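Local coordinates for aminopeptidase-like protein (Chaetomium thermophilum, PDB 5JM6), which probably acts as a zinc-dependent aminopeptidase of the M18 family, assembles into a dodecamer and is linked to selective autophagy through the Cvt pathway, at residues L87-P99 with T357-N369. Sequence-based numbering, arbitrary orientation.
Sequences LPARDSWTGKLVP and TIERILESFCSSN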
ATOM      1  N   LEU A  87       8.341 -58.380  27.417  1.00 33.83           N
ATOM      2  CA  LEU A  87       7.518 -58.243  28.610  1.00 32.77           C
ATOM      3  C   LEU A  87       6.170 -57.623  28.258  1.00 35.00           C
ATOM      4  O   LEU A  87       6.068 -56.408  28.085  1.00 32.88           O
ATOM      5  CB  LEU A  87       8.243 -57.392  29.654  1.00 34.17           C
ATOM      6  CG  LEU A  87       9.587 -57.942  30.135  1.00 33.71           C
ATOM      7  CD1 LEU A  87      10.354 -56.904  30.939  1.00 30.70           C
ATOM      8  CD2 LEU A  87       9.370 -59.196  30.958  1.00 34.28           C
ATOM      9  N   PRO A  88       5.120 -58.456  28.185  1.00 34.20           N
ATOM     10  CA  PRO A  88       3.778 -57.969  27.850  1.00 36.25           C
ATOM     11  C   PRO A  88       3.200 -57.142  28.988  1.00 36.05           C
ATOM     12  O   PRO A  88       3.282 -57.562  30.142  1.00 34.65           O
ATOM     13  CB  PRO A  88       2.973 -59.256  27.636  1.00 36.50           C
ATOM     14  CG  PRO A  88       3.999 -60.330  27.426  1.00 37.46           C
ATOM     15  CD  PRO A  88       5.162 -59.924  28.270  1.00 33.44           C
ATOM     16  N   ALA A  89       2.616 -55.993  28.667  1.00 30.12           N
ATOM     17  CA  ALA A  89       2.139 -55.076  29.695  1.00 35.75           C
ATOM     18  C   ALA A  89       1.089 -55.716  30.599  1.00 37.36           C
ATOM     19  O   ALA A  89       1.062 -55.458  31.801  1.00 35.74           O
ATOM     20  CB  ALA A  89       1.586 -53.811  29.058  1.00 28.06           C
ATOM     21  N   ARG A  90       0.235 -56.561  30.031  1.00 34.50           N
ATOM     22  CA  ARG A  90      -0.870 -57.127  30.798  1.00 37.91           C
ATOM     23  C   ARG A  90      -0.428 -58.192  31.802  1.00 34.39           C
ATOM     24  O   ARG A  90      -1.159 -58.491  32.743  1.00 33.64           O
ATOM     25  CB  ARG A  90      -1.924 -57.712  29.857  1.00 35.71           C
ATOM     26  CG  ARG A  90      -2.696 -56.666  29.074  1.00 38.11           C
ATOM     27  CD  ARG A  90      -3.632 -57.313  28.072  1.00 31.20           C
ATOM     28  NE  ARG A  90      -4.471 -56.329  27.397  1.00 34.60           N
ATOM     29  CZ  ARG A  90      -5.798 -56.396  27.342  1.00 39.33           C
ATOM     30  NH1 ARG A  90      -6.437 -57.403  27.920  1.00 38.22           N
ATOM     31  NH2 ARG A  90      -6.485 -55.456  26.705  1.00 41.93           N
ATOM     32  N   ASP A  91       0.741 -58.786  31.583  1.00 35.59           N
ATOM     33  CA  ASP A  91       1.302 -59.750  32.531  1.00 35.39           C
ATOM     34  C   ASP A  91       2.064 -59.088  33.679  1.00 38.03           C
ATOM     35  O   ASP A  91       2.549 -57.964  33.553  1.00 37.53           O
ATOM     36  CB  ASP A  91       2.218 -60.737  31.810  1.00 35.77           C
ATOM     37  CG  ASP A  91       1.529 -61.430  30.653  1.00 50.16           C
ATOM     38  OD1 ASP A  91       2.239 -62.015  29.810  1.00 55.20           O
ATOM     39  OD2 ASP A  91       0.283 -61.379  30.579  1.00 49.93           O
ATOM     40  N   SER A  92       2.166 -59.797  34.798  1.00 36.97           N
ATOM     41  CA  SER A  92       2.983 -59.346  35.920  1.00 37.94           C
ATOM     42  C   SER A  92       4.452 -59.685  35.679  1.00 36.29           C
ATOM     43  O   SER A  92       4.779 -60.811  35.305  1.00 40.29           O
ATOM     44  CB  SER A  92       2.495 -59.980  37.223  1.00 25.89           C
ATOM     45  OG  SER A  92       3.286 -59.566  38.323  1.00 39.74           O
ATOM     46  N   TRP A  93       5.335 -58.702  35.857  1.00 37.32           N
ATOM     47  CA  TRP A  93       6.768 -58.943  35.704  1.00 36.23           C
ATOM     48  C   TRP A  93       7.489 -59.175  37.022  1.00 42.72           C
ATOM     49  O   TRP A  93       8.671 -59.517  37.022  1.00 44.55           O
ATOM     50  CB  TRP A  93       7.461 -57.764  35.013  1.00 33.77           C
ATOM     51  CG  TRP A  93       6.796 -57.228  33.794  1.00 35.50           C
ATOM     52  CD1 TRP A  93       5.815 -57.822  33.056  1.00 37.84           C
ATOM     53  CD2 TRP A  93       7.065 -55.969  33.167  1.00 36.27           C
ATOM     54  NE1 TRP A  93       5.457 -57.010  32.008  1.00 33.92           N
ATOM     55  CE2 TRP A  93       6.210 -55.866  32.054  1.00 34.04           C
ATOM     56  CE3 TRP A  93       7.948 -54.919  33.440  1.00 38.46           C
ATOM     57  CZ2 TRP A  93       6.211 -54.755  31.213  1.00 33.51           C
ATOM     58  CZ3 TRP A  93       7.947 -53.817  32.605  1.00 33.65           C
ATOM     59  CH2 TRP A  93       7.085 -53.743  31.505  1.00 29.38           C
ATOM     60  N   THR A  94       6.789 -59.004  38.141  1.00 44.11           N
ATOM     61  CA  THR A  94       7.472 -58.859  39.427  1.00 47.89           C
ATOM     62  C   THR A  94       8.286 -60.093  39.812  1.00 45.08           C
ATOM     63  O   THR A  94       9.137 -60.022  40.698  1.00 51.91           O
ATOM     64  CB  THR A  94       6.483 -58.528  40.565  1.00 39.60           C
ATOM     65  OG1 THR A  94       5.346 -59.396  40.490  1.00 55.65           O
ATOM     66  CG2 THR A  94       6.017 -57.081  40.461  1.00 38.44           C
ATOM     67  N   GLY A  95       8.013 -61.226  39.174  1.00 38.69           N
ATOM     68  CA  GLY A  95       8.899 -62.368  39.294  1.00 53.07           C
ATOM     69  C   GLY A  95      10.151 -62.333  38.425  1.00 53.30           C
ATOM     70  O   GLY A  95      11.267 -62.441  38.932  1.00 43.05           O
ATOM     71  N   LYS A  96       9.954 -62.086  37.129  1.00 54.38           N
ATOM     72  CA  LYS A  96      10.879 -62.500  36.058  1.00 47.20           C
ATOM     73  C   LYS A  96      12.262 -61.897  35.915  1.00 50.15           C
ATOM     74  O   LYS A  96      13.109 -62.469  35.229  1.00 48.73           O
ATOM     75  CB  LYS A  96      10.269 -62.229  34.694  1.00 49.58           C
ATOM     76  CG  LYS A  96       8.840 -62.524  34.453  1.00 56.37           C
ATOM     77  CD  LYS A  96       8.753 -62.594  32.941  1.00 62.93           C
ATOM     78  CE  LYS A  96       7.544 -61.917  32.375  1.00 62.05           C
ATOM     79  NZ  LYS A  96       6.533 -62.959  32.160  1.00 63.31           N
ATOM     80  N   LEU A  97      12.473 -60.699  36.428  1.00 46.23           N
ATOM     81  CA  LEU A  97      13.631 -59.961  35.958  1.00 39.44           C
ATOM     82  C   LEU A  97      14.861 -60.312  36.772  1.00 37.60           C
ATOM     83  O   LEU A  97      14.815 -60.411  37.998  1.00 44.83           O
ATOM     84  CB  LEU A  97      13.353 -58.461  35.969  1.00 41.23           C
ATOM     85  CG  LEU A  97      12.163 -58.016  35.112  1.00 38.53           C
ATOM     86  CD1 LEU A  97      12.111 -56.502  35.036  1.00 33.52           C
ATOM     87  CD2 LEU A  97      12.207 -58.627  33.715  1.00 38.61           C
ATOM     88  N   VAL A  98      15.962 -60.512  36.059  1.00 35.66           N
ATOM     89  CA  VAL A  98      17.152 -61.118  36.623  1.00 36.17           C
ATOM     90  C   VAL A  98      18.368 -60.369  36.085  1.00 38.24           C
ATOM     91  O   VAL A  98      18.343 -59.880  34.954  1.00 36.49           O
ATOM     92  CB  VAL A  98      17.205 -62.635  36.271  1.00 39.52           C
ATOM     93  CG1 VAL A  98      17.686 -62.857  34.838  1.00 31.17           C
ATOM     94  CG2 VAL A  98      18.054 -63.411  37.263  1.00 42.83           C
ATOM     95  N   PRO A  99      19.420 -60.226  36.908  1.00 36.70           N
ATOM     96  CA  PRO A  99      20.646 -59.595  36.407  1.00 38.20           C
ATOM     97  C   PRO A  99      21.191 -60.325  35.186  1.00 38.23           C
ATOM     98  O   PRO A  99      21.112 -61.552  35.114  1.00 36.49           O
ATOM     99  CB  PRO A  99      21.609 -59.706  37.590  1.00 31.96           C
ATOM    100  CG  PRO A  99      20.730 -59.771  38.784  1.00 27.50           C
ATOM    101  CD  PRO A  99      19.488 -60.494  38.356  1.00 31.08           C
ATOM    102  N   THR A 357       7.318 -48.028  32.865  1.00 33.74           N
ATOM    103  CA  THR A 357       8.124 -49.201  32.554  1.00 31.70           C
ATOM    104  C   THR A 357       9.312 -49.297  33.502  1.00 32.21           C
ATOM    105  O   THR A 357       9.616 -50.370  34.020  1.00 29.12           O
ATOM    106  CB  THR A 357       8.626 -49.174  31.100  1.00 27.85           C
ATOM    107  OG1 THR A 357       7.515 -49.348  30.213  1.00 34.05           O
ATOM    108  CG2 THR A 357       9.640 -50.285  30.860  1.00 21.96           C
ATOM    109  N   ILE A 358       9.972 -48.167  33.734  1.00 29.16           N
ATOM    110  CA  ILE A 358      11.110 -48.128  34.642  1.00 26.67           C
ATOM    111  C   ILE A 358      10.684 -48.493  36.061  1.00 28.30           C
ATOM    112  O   ILE A 358      11.356 -49.276  36.732  1.00 28.75           O
ATOM    113  CB  ILE A 358      11.793 -46.745  34.624  1.00 28.71           C
ATOM    114  CG1 ILE A 358      12.457 -46.528  33.263  1.00 29.00           C
ATOM    115  CG2 ILE A 358      12.801 -46.618  35.757  1.00 23.09           C
ATOM    116  CD1 ILE A 358      13.665 -45.638  33.285  1.00 30.65           C
ATOM    117  N   GLU A 359       9.556 -47.948  36.507  1.00 28.19           N
ATOM    118  CA  GLU A 359       9.055 -48.254  37.843  1.00 30.60           C
ATOM    119  C   GLU A 359       8.761 -49.744  37.983  1.00 31.27           C
ATOM    120  O   GLU A 359       9.103 -50.359  38.993  1.00 32.74           O
ATOM    121  CB  GLU A 359       7.806 -47.426  38.157  1.00 28.97           C
ATOM    122  CG  GLU A 359       8.067 -45.926  38.195  1.00 33.53           C
ATOM    123  CD  GLU A 359       6.847 -45.119  38.600  1.00 39.44           C
ATOM    124  OE1 GLU A 359       5.887 -45.712  39.138  1.00 40.30           O
ATOM    125  OE2 GLU A 359       6.850 -43.889  38.381  1.00 42.79           O
ATOM    126  N   ARG A 360       8.143 -50.323  36.957  1.00 30.27           N
ATOM    127  CA  ARG A 360       7.863 -51.754  36.942  1.00 29.22           C
ATOM    128  C   ARG A 360       9.123 -52.599  37.077  1.00 32.32           C
ATOM    129  O   ARG A 360       9.150 -53.569  37.836  1.00 33.90           O
ATOM    130  CB  ARG A 360       7.147 -52.142  35.657  1.00 31.93           C
ATOM    131  CG  ARG A 360       5.668 -51.885  35.627  1.00 27.54           C
ATOM    132  CD  ARG A 360       5.037 -53.111  35.024  1.00 32.27           C
ATOM    133  NE  ARG A 360       3.967 -52.822  34.081  1.00 33.21           N
ATOM    134  CZ  ARG A 360       3.221 -53.763  33.517  1.00 36.71           C
ATOM    135  NH1 ARG A 360       3.434 -55.037  33.818  1.00 35.54           N
ATOM    136  NH2 ARG A 360       2.265 -53.437  32.659  1.00 36.52           N
ATOM    137  N   ILE A 361      10.156 -52.239  36.321  1.00 29.56           N
ATOM    138  CA  ILE A 361      11.427 -52.951  36.380  1.00 25.74           C
ATOM    139  C   ILE A 361      11.998 -52.889  37.787  1.00 30.76           C
ATOM    140  O   ILE A 361      12.387 -53.907  38.359  1.00 32.66           O
ATOM    141  CB  ILE A 361      12.458 -52.370  35.395  1.00 27.82           C
ATOM    142  CG1 ILE A 361      11.932 -52.428  33.961  1.00 29.16           C
ATOM    143  CG2 ILE A 361      13.774 -53.123  35.499  1.00 28.37           C
ATOM    144  CD1 ILE A 361      12.735 -51.586  32.990  1.00 23.31           C
ATOM    145  N   LEU A 362      12.032 -51.686  38.348  1.00 31.97           N
ATOM    146  CA  LEU A 362      12.599 -51.486  39.672  1.00 34.94           C
ATOM    147  C   LEU A 362      11.801 -52.222  40.745  1.00 35.29           C
ATOM    148  O   LEU A 362      12.380 -52.888  41.602  1.00 34.97           O
ATOM    149  CB  LEU A 362      12.678 -49.996  39.995  1.00 30.28           C
ATOM    150  CG  LEU A 362      13.207 -49.662  41.386  1.00 31.11           C
ATOM    151  CD1 LEU A 362      14.569 -50.302  41.605  1.00 29.33           C
ATOM    152  CD2 LEU A 362      13.286 -48.159  41.556  1.00 32.72           C
ATOM    153  N   GLU A 363      10.476 -52.115  40.694  1.00 32.31           N
ATOM    154  CA  GLU A 363       9.634 -52.819  41.656  1.00 36.48           C
ATOM    155  C   GLU A 363       9.816 -54.328  41.546  1.00 39.55           C
ATOM    156  O   GLU A 363       9.731 -55.047  42.543  1.00 35.24           O
ATOM    157  CB  GLU A 363       8.163 -52.462  41.461  1.00 34.46           C
ATOM    158  CG  GLU A 363       7.234 -53.235  42.377  1.00 35.52           C
ATOM    159  CD  GLU A 363       5.870 -53.439  41.771  1.00 38.83           C
ATOM    160  OE1 GLU A 363       5.806 -53.770  40.571  1.00 35.72           O
ATOM    161  OE2 GLU A 363       4.866 -53.270  42.495  1.00 36.68           O
ATOM    162  N   SER A 364      10.068 -54.803  40.332  1.00 38.37           N
ATOM    163  CA  SER A 364      10.326 -56.220  40.116  1.00 35.00           C
ATOM    164  C   SER A 364      11.576 -56.660  40.873  1.00 40.88           C
ATOM    165  O   SER A 364      11.546 -57.643  41.611  1.00 45.99           O
ATOM    166  CB  SER A 364      10.473 -56.522  38.624  1.00 37.75           C
ATOM    167  OG  SER A 364      10.714 -57.901  38.407  1.00 41.22           O
ATOM    168  N   PHE A 365      12.671 -55.925  40.703  1.00 39.43           N
ATOM    169  CA  PHE A 365      13.913 -56.266  41.392  1.00 35.18           C
ATOM    170  C   PHE A 365      13.818 -56.011  42.891  1.00 41.34           C
ATOM    171  O   PHE A 365      14.565 -56.601  43.670  1.00 44.65           O
ATOM    172  CB  PHE A 365      15.092 -55.493  40.802  1.00 34.56           C
ATOM    173  CG  PHE A 365      15.576 -56.049  39.499  1.00 35.31           C
ATOM    174  CD1 PHE A 365      16.483 -57.097  39.474  1.00 28.48           C
ATOM    175  CD2 PHE A 365      15.117 -55.536  38.300  1.00 35.07           C
ATOM    176  CE1 PHE A 365      16.926 -57.616  38.275  1.00 31.79           C
ATOM    177  CE2 PHE A 365      15.558 -56.049  37.098  1.00 34.67           C
ATOM    178  CZ  PHE A 365      16.462 -57.093  37.085  1.00 33.44           C
ATOM    179  N   CYS A 366      12.901 -55.137  43.292  1.00 42.25           N
ATOM    180  CA  CYS A 366      12.650 -54.909  44.711  1.00 44.80           C
ATOM    181  C   CYS A 366      11.999 -56.134  45.351  1.00 47.42           C
ATOM    182  O   CYS A 366      12.284 -56.459  46.503  1.00 49.37           O
ATOM    183  CB  CYS A 366      11.769 -53.677  44.920  1.00 42.41           C
ATOM    184  SG  CYS A 366      12.606 -52.099  44.654  1.00 40.88           S
ATOM    185  N   SER A 367      11.123 -56.807  44.610  1.00 41.46           N
ATOM    186  CA  SER A 367      10.522 -58.045  45.102  1.00 41.79           C
ATOM    187  C   SER A 367      11.571 -59.127  45.292  1.00 44.68           C
ATOM    188  O   SER A 367      11.643 -59.751  46.350  1.00 42.09           O
ATOM    189  CB  SER A 367       9.428 -58.549  44.157  1.00 37.50           C
ATOM    190  OG  SER A 367       8.161 -58.028  44.512  1.00 42.65           O
ATOM    191  N   SER A 368      12.381 -59.338  44.260  1.00 43.76           N
ATOM    192  CA  SER A 368      13.396 -60.385  44.268  1.00 45.31           C
ATOM    193  C   SER A 368      14.329 -60.267  45.469  1.00 47.63           C
ATOM    194  O   SER A 368      14.737 -61.269  46.055  1.00 58.04           O
ATOM    195  CB  SER A 368      14.209 -60.341  42.972  1.00 42.59           C
ATOM    196  OG  SER A 368      13.360 -60.385  41.837  1.00 45.15           O
ATOM    197  N   ASN A 369      14.678 -59.037  45.817  1.00 46.51           N
ATOM    198  CA  ASN A 369      15.621 -58.778  46.895  1.00 47.62           C
ATOM    199  C   ASN A 369      14.970 -58.426  48.237  1.00 50.37           C
ATOM    200  O   ASN A 369      15.660 -58.002  49.166  1.00 58.23           O
ATOM    201  CB  ASN A 369      16.599 -57.693  46.453  1.00 46.06           C
ATOM    202  CG  ASN A 369      17.356 -58.089  45.195  1.00 46.54           C
ATOM    203  OD1 ASN A 369      18.395 -58.749  45.261  1.00 48.71           O
ATOM    204  ND2 ASN A 369      16.828 -57.703  44.039  1.00 44.04           N
TER
HETATM  205  O   HOH W   1       4.866 -55.992  36.554  1.00 39.45           O
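Arg360 lays its guanidinium over one face of the Trp93 indole, the two planes 24° apart, in a cation-pi stack that joins the loop between strands 85-86 and 102-107 to helix 353-368. That helix packs on the large mixed sheet of the M18 zinc-exopeptidase fold, well away from the metal sites. The arginine chain bends at chi2 and chi3, which carries its CD across the indole, 3.8 Å from the centroid of the six-membered ring, before the head reaches the loop carbonyls. Arg360 NH2 donates to Ala89 O in a straight bond, in the plane of both groups and on a lone pair, while NH1 meets Asp91 O almost end-on and also donates to a water that accepts from Trp93 N as well. The opposite indole face rests on Leu87 CB, and Trp93 NE1 points in the ring plane at Pro88 O (2.9 Å), fixing the rotation of the ring. With an alanine in place of Trp93, the aliphatic part and flat head of Arg360 would probably lose their platform, and Pro88 O its indole donor. Just past Trp93 the loop comes closest to the helix, the CA atoms of Thr94 and Ser364 being 3.9 Å apart. Leu97 then points toward the helix: its CD1 meets Ile361 CG2 at 3.8 Å, the two side chains crossing at about a right angle, and its CB touches Phe365 CE2 at 3.5 Å. Phe365 also receives Pro99 CD at its ring edge and packs edge-to-face with Tyr121. Between the Trp93 and Leu97 contacts, a chi1 of -179° swings the Ser364 hydroxyl away from its own N and toward the loop, where OG donates to Trp93 O from above the carbonyl plane, OG to O 3.0 Å.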